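Local coordinates for protein cortical-lytic enzyme (PDB 4S3J) that acts as an N-acetylglucosaminidase that probably cleaves already partly degraded cortex peptidoglycan during the germination of Bacillus spores, at residues H369-D374 against Q379-F384; T283-W288 against M294-I299; N323-D328 against I410-P415. One frame throughout, in Å; residues are numbered along the deposited sequence.

Overall arrangement
Along the chain, the first contact met is interaction 2, a short turn that folds 294-299 back onto 283-288 within the loop after the barrel strand 278-281 and leads into helix 299-312. Interaction 3 opens next, on strand 318-330, and closes 82 residues later at 410-415, where helix 415-424 starts, so that its span takes in the last strand of the glycosidase barrel. Interaction 1, a hairpin closed over a short turn, falls wholly within that span. The three touch directly: Asp328 joins Tyr372 and His380, Asn323 and Tyr325 meet Ser297 and Asp285, and Trp383 packs on Met294 and Ala295.

Interaction 1. Residues H369-D374 against Q379-F384; sequences HFNYFD and QHEVWF
Tyr372 and His380 lie ring over ring on the buried face of a two-stranded antiparallel hairpin, an offset stack with centroids 4.4 Å apart and planes inclined by only 10°. The tyrosine reaches this place because chi1 of 70° sets CG between its backbone N and carbonyl carbon, which swings the ring across the neighbouring strand and brings His380 CB over its face. The imidazole is gripped at both nitrogens: His380 NE2 donates to Asp374 OD2 at 2.8 Å, in the plane of its own ring but 42° out of the carboxylate plane, while ND1 bonds to Asp328, which also takes the tyrosine hydroxyl. Two carboxylates so placed would tend to stabilise a positively charged ring. Alongside, Val382 CB sits over the face of the Phe370 ring, 3.6 Å from Phe370 CZ, and Leu351 and Ala352 of helix 345-354 cover Phe370. The hairpin, 367-373 with 379-383, lies between the seventh and eighth barrel strands, consistent with the place of the insertion domain in many family 18 chitinases; strand 379-383 pairs in turn with strand 318-330. The other face is the more open to solvent, though its rings are no less closely stacked. Here His369 lies on the six-membered ring of Trp383, the two centroids 4.1 Å apart, with His369 CB also over the indole. Asn371 ND2 divides its hydrogens between two oxygens, Glu381 OE1 and Gln379 OE1, each at 3.0 Å and each tilted from the amide plane. The other carboxylate oxygen, Glu381 OE2, receives Trp383 NE1 at 2.9 Å in the indole plane, so the glutamate spans both groups. Furthest out, the exposed Phe373 ring merely rests against the aliphatic part of Gln379, with Phe373 CE1 3.6 Å from Gln379 CB.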
# COMPACT_ATOMS: atom_id res chain seq x y z
N HIS A 369 16.48 -4.78 3.56
CA HIS A 369 16.85 -6.07 3.00
C HIS A 369 17.92 -6.75 3.82
O HIS A 369 18.61 -6.12 4.61
CB HIS A 369 17.33 -5.90 1.56
CG HIS A 369 18.55 -5.06 1.43
ND1 HIS A 369 19.80 -5.60 1.15
CD2 HIS A 369 18.74 -3.72 1.56
CE1 HIS A 369 20.69 -4.62 1.10
NE2 HIS A 369 20.08 -3.48 1.34
N PHE A 370 18.08 -8.05 3.62
CA PHE A 370 19.15 -8.81 4.26
C PHE A 370 19.33 -10.15 3.57
O PHE A 370 18.48 -10.58 2.77
CB PHE A 370 18.90 -9.02 5.76
CG PHE A 370 17.61 -9.71 6.09
CD1 PHE A 370 16.44 -8.97 6.26
CD2 PHE A 370 17.55 -11.09 6.23
CE1 PHE A 370 15.25 -9.59 6.55
CE2 PHE A 370 16.36 -11.71 6.53
CZ PHE A 370 15.21 -10.97 6.68
N ASN A 371 20.46 -10.80 3.87
CA ASN A 371 20.76 -12.15 3.38
C ASN A 371 21.09 -13.04 4.56
O ASN A 371 21.67 -12.59 5.57
CB ASN A 371 21.93 -12.15 2.40
CG ASN A 371 21.64 -11.40 1.11
OD1 ASN A 371 21.41 -10.18 1.13
ND2 ASN A 371 21.74 -12.09 -0.01
N TYR A 372 20.77 -14.33 4.45
CA TYR A 372 21.06 -15.28 5.51
C TYR A 372 21.28 -16.68 4.94
O TYR A 372 20.93 -16.93 3.78
CB TYR A 372 19.94 -15.30 6.55
CG TYR A 372 18.60 -15.90 6.13
CD1 TYR A 372 18.34 -17.26 6.29
CD2 TYR A 372 17.59 -15.10 5.59
CE1 TYR A 372 17.10 -17.81 5.93
CE2 TYR A 372 16.34 -15.65 5.23
CZ TYR A 372 16.11 -17.01 5.40
OH TYR A 372 14.88 -17.58 5.04
N PHE A 373 21.86 -17.57 5.74
CA PHE A 373 21.92 -19.00 5.41
C PHE A 373 20.97 -19.79 6.30
O PHE A 373 20.97 -19.59 7.52
CB PHE A 373 23.33 -19.57 5.56
CG PHE A 373 24.27 -19.15 4.50
CD1 PHE A 373 24.25 -19.75 3.27
CD2 PHE A 373 25.21 -18.15 4.74
CE1 PHE A 373 25.11 -19.35 2.27
CE2 PHE A 373 26.06 -17.74 3.74
CZ PHE A 373 26.03 -18.34 2.52
N ASP A 374 20.18 -20.69 5.72
CA ASP A 374 19.33 -21.53 6.53
C ASP A 374 20.10 -22.76 7.03
O ASP A 374 21.30 -22.91 6.76
CB ASP A 374 18.03 -21.93 5.78
CG ASP A 374 18.27 -22.80 4.54
OD1 ASP A 374 19.29 -23.50 4.46
OD2 ASP A 374 17.38 -22.77 3.64
N GLN A 379 21.54 -20.15 0.80
CA GLN A 379 21.46 -18.69 0.98
C GLN A 379 20.09 -18.15 0.58
O GLN A 379 19.52 -18.60 -0.44
CB GLN A 379 22.54 -17.98 0.17
CG GLN A 379 22.59 -16.50 0.53
CD GLN A 379 23.63 -15.66 -0.21
OE1 GLN A 379 23.63 -14.44 -0.06
NE2 GLN A 379 24.51 -16.30 -0.98
N HIS A 380 19.56 -17.22 1.37
CA HIS A 380 18.33 -16.50 1.07
C HIS A 380 18.61 -14.99 1.00
O HIS A 380 19.51 -14.48 1.68
CB HIS A 380 17.28 -16.72 2.15
CG HIS A 380 16.79 -18.13 2.29
ND1 HIS A 380 15.47 -18.48 2.13
CD2 HIS A 380 17.44 -19.27 2.66
CE1 HIS A 380 15.31 -19.77 2.36
NE2 HIS A 380 16.50 -20.28 2.69
N GLU A 381 17.81 -14.29 0.20
CA GLU A 381 17.80 -12.83 0.17
C GLU A 381 16.38 -12.34 0.37
O GLU A 381 15.46 -12.83 -0.31
CB GLU A 381 18.38 -12.30 -1.14
CG GLU A 381 18.53 -10.80 -1.19
CD GLU A 381 19.43 -10.35 -2.29
OE1 GLU A 381 20.51 -10.96 -2.49
OE2 GLU A 381 19.07 -9.38 -2.98
N VAL A 382 16.20 -11.39 1.27
CA VAL A 382 14.90 -10.86 1.61
C VAL A 382 14.83 -9.37 1.36
O VAL A 382 15.71 -8.63 1.80
CB VAL A 382 14.57 -11.12 3.09
CG1 VAL A 382 13.20 -10.57 3.43
CG2 VAL A 382 14.65 -12.61 3.42
N TRP A 383 13.80 -8.92 0.63
CA TRP A 383 13.47 -7.50 0.48
C TRP A 383 12.07 -7.31 1.04
O TRP A 383 11.22 -8.16 0.81
CB TRP A 383 13.54 -7.05 -0.99
CG TRP A 383 14.94 -6.99 -1.50
CD1 TRP A 383 15.69 -8.02 -1.99
CD2 TRP A 383 15.78 -5.83 -1.54
NE1 TRP A 383 16.94 -7.58 -2.34
CE2 TRP A 383 17.02 -6.23 -2.09
CE3 TRP A 383 15.60 -4.49 -1.18
CZ2 TRP A 383 18.09 -5.35 -2.24
CZ3 TRP A 383 16.65 -3.61 -1.37
CH2 TRP A 383 17.87 -4.04 -1.89
N PHE A 384 11.84 -6.25 1.81
CA PHE A 384 10.53 -6.11 2.45
C PHE A 384 10.20 -4.63 2.70
O PHE A 384 10.81 -3.76 2.08
CB PHE A 384 10.47 -6.98 3.73
CG PHE A 384 11.33 -6.54 4.87
CD1 PHE A 384 12.72 -6.72 4.85
CD2 PHE A 384 10.74 -6.00 6.00
CE1 PHE A 384 13.51 -6.29 5.94
CE2 PHE A 384 11.53 -5.57 7.08
CZ PHE A 384 12.89 -5.75 7.07

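Interaction 2. Residues T283-W288 against M294-I299; sequences TYDWGW and MAISPI
Trp286 and Gly287 dock on the backbone of Ala295 and Ile296, folding back the loop that follows the sixth strand of the family 18 TIM barrel. Near its start the loop carries the Tyr-Asp pair of the family's Met-X-Tyr-Asp motif, here Tyr284 and Asp285. Two hydrogen bonds form the first shell: Trp286 N donates to Ile296 O at 2.9 Å, and Gly287 N to Ala295 O at 3.1 Å, the latter well out of the carbonyl plane. With no side chain of its own, Gly287 can lie close against the other arm, its CA 3.4 Å from Met294 CG. Its carbonyl is less well served: Gly287 O is buried by the contact without a polar partner in the model, and what it meets is Ile296 CG1 at 3.5 Å. Further out, Pro298 presses on one face of the Trp286 indole, CG 3.9 Å above the ring plane and offset toward the rim. That proline is the N-cap residue of helix 299-312, so the tryptophan, which also touches Pro301 and Val302, packs the loop against the start of the helix. The next strand helps to hold the turn, since Asp285 OD1 bonds to the Tyr325 hydroxyl and Ser297 OG to Asn323. Tyr284 has its side chain about 7 Å from that of Glu220, the probable proton donor, a place consistent with a wall of the substrate cleft. Next to it, Ser297 CB rests 3.6 Å from Thr283 O.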
# COMPACT_ATOMS: atom_id res chain seq x y z
N THR A 283 1.62 0.28 -8.42
CA THR A 283 3.02 0.68 -8.30
C THR A 283 3.80 -0.25 -7.34
O THR A 283 4.29 0.17 -6.29
CB THR A 283 3.11 2.16 -7.84
OG1 THR A 283 2.02 2.45 -6.94
CG2 THR A 283 3.00 3.10 -9.03
N TYR A 284 3.87 -1.52 -7.71
CA TYR A 284 4.63 -2.51 -6.97
C TYR A 284 4.97 -3.67 -7.90
O TYR A 284 4.57 -3.66 -9.06
CB TYR A 284 3.86 -2.95 -5.72
CG TYR A 284 2.41 -3.28 -5.94
CD1 TYR A 284 2.05 -4.46 -6.57
CD2 TYR A 284 1.39 -2.43 -5.52
CE1 TYR A 284 0.73 -4.79 -6.77
CE2 TYR A 284 0.05 -2.77 -5.72
CZ TYR A 284 -0.26 -3.95 -6.35
OH TYR A 284 -1.56 -4.32 -6.56
N ASP A 285 5.74 -4.64 -7.40
CA ASP A 285 6.20 -5.84 -8.13
C ASP A 285 7.25 -5.57 -9.23
O ASP A 285 7.22 -6.20 -10.28
CB ASP A 285 5.03 -6.61 -8.73
CG ASP A 285 4.19 -7.29 -7.69
OD1 ASP A 285 4.69 -7.48 -6.55
OD2 ASP A 285 3.03 -7.65 -8.00
N TRP A 286 8.18 -4.66 -8.98
CA TRP A 286 9.43 -4.65 -9.73
C TRP A 286 10.19 -5.91 -9.34
O TRP A 286 10.45 -6.77 -10.18
CB TRP A 286 10.25 -3.39 -9.45
CG TRP A 286 9.81 -2.19 -10.26
CD1 TRP A 286 10.37 -1.76 -11.43
CD2 TRP A 286 8.73 -1.29 -9.97
NE1 TRP A 286 9.71 -0.65 -11.88
CE2 TRP A 286 8.70 -0.34 -11.01
CE3 TRP A 286 7.80 -1.19 -8.93
CZ2 TRP A 286 7.76 0.70 -11.05
CZ3 TRP A 286 6.87 -0.15 -8.96
CH2 TRP A 286 6.86 0.78 -10.01
N GLY A 287 10.51 -6.04 -8.05
CA GLY A 287 10.85 -7.33 -7.48
C GLY A 287 9.56 -8.11 -7.26
O GLY A 287 8.63 -7.60 -6.62
N TRP A 288 9.49 -9.33 -7.80
CA TRP A 288 8.26 -10.11 -7.72
C TRP A 288 8.57 -11.61 -7.56
O TRP A 288 9.72 -12.05 -7.69
CB TRP A 288 7.39 -9.84 -8.97
CG TRP A 288 7.91 -10.43 -10.24
CD1 TRP A 288 8.99 -10.01 -10.96
CD2 TRP A 288 7.36 -11.55 -10.94
NE1 TRP A 288 9.15 -10.81 -12.07
CE2 TRP A 288 8.17 -11.76 -12.08
CE3 TRP A 288 6.27 -12.39 -10.72
CZ2 TRP A 288 7.91 -12.79 -13.00
CZ3 TRP A 288 6.02 -13.42 -11.64
CH2 TRP A 288 6.84 -13.60 -12.75
N MET A 294 15.10 -8.29 -5.45
CA MET A 294 15.29 -6.84 -5.52
C MET A 294 14.10 -6.17 -4.82
O MET A 294 13.10 -6.84 -4.52
CB MET A 294 15.42 -6.35 -6.96
CG MET A 294 14.18 -6.55 -7.75
SD MET A 294 14.37 -6.03 -9.48
CE MET A 294 15.61 -7.19 -10.04
N ALA A 295 14.20 -4.87 -4.57
CA ALA A 295 13.11 -4.14 -3.92
C ALA A 295 11.79 -4.33 -4.69
O ALA A 295 11.76 -4.25 -5.92
CB ALA A 295 13.43 -2.69 -3.82
N ILE A 296 10.70 -4.51 -3.95
CA ILE A 296 9.39 -4.74 -4.56
C ILE A 296 8.84 -3.46 -5.20
O ILE A 296 8.24 -3.51 -6.28
CB ILE A 296 8.36 -5.31 -3.52
CG1 ILE A 296 8.65 -6.78 -3.17
CG2 ILE A 296 6.94 -5.29 -4.06
CD1 ILE A 296 9.87 -7.02 -2.42
N SER A 297 9.01 -2.32 -4.54
CA SER A 297 8.49 -1.05 -5.04
C SER A 297 9.51 0.09 -4.86
O SER A 297 9.31 1.01 -4.06
CB SER A 297 7.17 -0.73 -4.35
OG SER A 297 7.30 -0.73 -2.94
N PRO A 298 10.64 0.02 -5.60
CA PRO A 298 11.71 1.01 -5.47
C PRO A 298 11.17 2.42 -5.74
O PRO A 298 10.38 2.59 -6.66
CB PRO A 298 12.72 0.58 -6.54
CG PRO A 298 11.90 -0.19 -7.52
CD PRO A 298 10.89 -0.92 -6.70
N ILE A 299 11.57 3.40 -4.94
CA ILE A 299 10.88 4.68 -4.92
C ILE A 299 11.13 5.52 -6.18
O ILE A 299 10.28 6.30 -6.58
CB ILE A 299 11.27 5.47 -3.64
CG1 ILE A 299 10.24 6.57 -3.38
CG2 ILE A 299 12.68 5.99 -3.75
CD1 ILE A 299 10.29 7.11 -1.96

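Interaction 3. Residues N323-D328 against I410-P415; sequences NLYGFD and IGLPFP
Leu324 and Phe414 meet through different first torsions. In the leucine, chi1 of -70° places CG anti to the carbonyl carbon and sends CD2 out toward the second segment; in the phenylalanine, chi1 of -174° sets the ring anti to the backbone N, on the side of Leu324. The two side chains cross, and Leu324 CD2 comes to 3.8 Å from Phe414 CD2. Leu412 packs beside this pair: its CB lies 4.3 Å from Leu324 CB, and its CD1 touches Tyr325 CB at 3.9 Å, close to the plane of the tyrosine ring and at its edge. No direct hydrogen bond joins the two segments. Instead a water lies between the backbones, 2.6 Å from Leu324 O and 2.9 Å from Leu412 O, and can donate to either, though it has more acceptors in reach than protons. This is a meeting of the seventh and eighth steps of the TIM barrel: 323-328 lies on strand 318-330, while 410-415 is the loop that leaves the parallel strand 404-408 for helix 415-424. The strands themselves are paired nearby, Leu324 bonding through its backbone to Trp408. Around the apolar cluster, Asn417 and Trp418 of helix 415-424 cover Leu324, and Ser345, at the start of helix 345-354, touches Phe414. Tyr325 is held from within its own segment as well. Asn323 CB sits over one face of the ring, 3.3 Å above its plane, and Asn323 ND2 donates to Tyr325 O at 2.9 Å, in the amide plane and almost in line with the carbonyl. The hydroxyl end leads away from 410-415, to the Asp285 carboxylate; the Tyr325 side chain is about 11 Å from that of Glu220, the probable proton donor.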
# COMPACT_ATOMS: atom_id res chain seq x y z
N ASN A 323 2.52 -2.23 -1.69
CA ASN A 323 2.63 -3.57 -1.14
C ASN A 323 2.89 -3.52 0.35
O ASN A 323 3.66 -2.67 0.82
CB ASN A 323 3.76 -4.33 -1.84
CG ASN A 323 5.08 -3.58 -1.76
OD1 ASN A 323 5.23 -2.50 -2.35
ND2 ASN A 323 6.03 -4.12 -0.98
N LEU A 324 2.28 -4.44 1.09
CA LEU A 324 2.65 -4.64 2.50
C LEU A 324 3.59 -5.85 2.65
O LEU A 324 4.23 -6.02 3.70
CB LEU A 324 1.39 -4.80 3.35
CG LEU A 324 0.55 -3.52 3.51
CD1 LEU A 324 -0.76 -3.86 4.24
CD2 LEU A 324 1.32 -2.48 4.27
N TYR A 325 3.69 -6.65 1.59
CA TYR A 325 4.52 -7.85 1.61
C TYR A 325 5.94 -7.60 1.12
O TYR A 325 6.19 -6.66 0.36
CB TYR A 325 3.88 -8.94 0.72
CG TYR A 325 3.64 -8.44 -0.70
CD1 TYR A 325 2.45 -7.78 -1.04
CD2 TYR A 325 4.59 -8.61 -1.70
CE1 TYR A 325 2.24 -7.30 -2.31
CE2 TYR A 325 4.37 -8.13 -3.00
CZ TYR A 325 3.20 -7.48 -3.29
OH TYR A 325 2.99 -7.00 -4.54
N GLY A 326 6.86 -8.45 1.57
CA GLY A 326 8.16 -8.60 0.96
C GLY A 326 8.27 -10.02 0.43
O GLY A 326 7.28 -10.77 0.47
N PHE A 327 9.46 -10.39 -0.06
CA PHE A 327 9.71 -11.77 -0.51
C PHE A 327 11.03 -12.28 0.05
O PHE A 327 11.97 -11.51 0.27
CB PHE A 327 9.76 -11.87 -2.03
CG PHE A 327 8.42 -11.69 -2.70
CD1 PHE A 327 7.42 -12.63 -2.56
CD2 PHE A 327 8.18 -10.58 -3.46
CE1 PHE A 327 6.18 -12.47 -3.18
CE2 PHE A 327 6.96 -10.39 -4.09
CZ PHE A 327 5.95 -11.34 -3.94
N ASP A 328 11.05 -13.59 0.27
CA ASP A 328 12.24 -14.34 0.66
C ASP A 328 12.59 -15.22 -0.53
O ASP A 328 11.81 -16.12 -0.88
CB ASP A 328 11.94 -15.15 1.93
CG ASP A 328 13.11 -16.00 2.39
OD1 ASP A 328 13.96 -16.39 1.56
OD2 ASP A 328 13.16 -16.30 3.60
N ILE A 410 -4.53 -6.90 3.28
CA ILE A 410 -4.82 -7.24 4.67
C ILE A 410 -4.34 -8.66 4.96
O ILE A 410 -4.46 -9.55 4.13
CB ILE A 410 -6.34 -7.08 4.94
CG1 ILE A 410 -6.73 -5.61 4.84
CG2 ILE A 410 -6.73 -7.66 6.32
CD1 ILE A 410 -8.22 -5.36 4.78
N GLY A 411 -3.75 -8.87 6.14
CA GLY A 411 -3.29 -10.18 6.56
C GLY A 411 -1.78 -10.32 6.62
O GLY A 411 -1.25 -11.44 6.71
N LEU A 412 -1.10 -9.17 6.54
CA LEU A 412 0.36 -9.08 6.56
C LEU A 412 0.80 -8.09 7.64
O LEU A 412 0.91 -6.88 7.37
CB LEU A 412 0.86 -8.63 5.19
CG LEU A 412 0.66 -9.66 4.06
CD1 LEU A 412 0.57 -8.96 2.71
CD2 LEU A 412 1.82 -10.64 4.07
N PRO A 413 0.96 -8.56 8.88
CA PRO A 413 1.21 -7.69 10.03
C PRO A 413 2.35 -6.69 9.80
O PRO A 413 3.44 -7.06 9.34
CB PRO A 413 1.57 -8.66 11.15
CG PRO A 413 0.84 -9.93 10.80
CD PRO A 413 0.79 -9.97 9.29
N PHE A 414 2.07 -5.43 10.15
CA PHE A 414 2.95 -4.30 9.93
C PHE A 414 2.36 -3.12 10.71
O PHE A 414 1.84 -2.15 10.14
CB PHE A 414 3.07 -4.03 8.42
CG PHE A 414 4.07 -2.96 8.03
CD1 PHE A 414 4.85 -2.27 8.96
CD2 PHE A 414 4.23 -2.66 6.69
CE1 PHE A 414 5.74 -1.28 8.53
CE2 PHE A 414 5.11 -1.69 6.26
CZ PHE A 414 5.87 -0.99 7.17
N PRO A 415 2.42 -3.19 12.05
CA PRO A 415 1.68 -2.22 12.86
C PRO A 415 2.14 -0.78 12.64
O PRO A 415 1.35 0.15 12.72
CB PRO A 415 1.97 -2.64 14.31
CG PRO A 415 2.78 -3.87 14.25
CD PRO A 415 3.19 -4.17 12.85
O HOH W 1 3.55 -6.56 6.20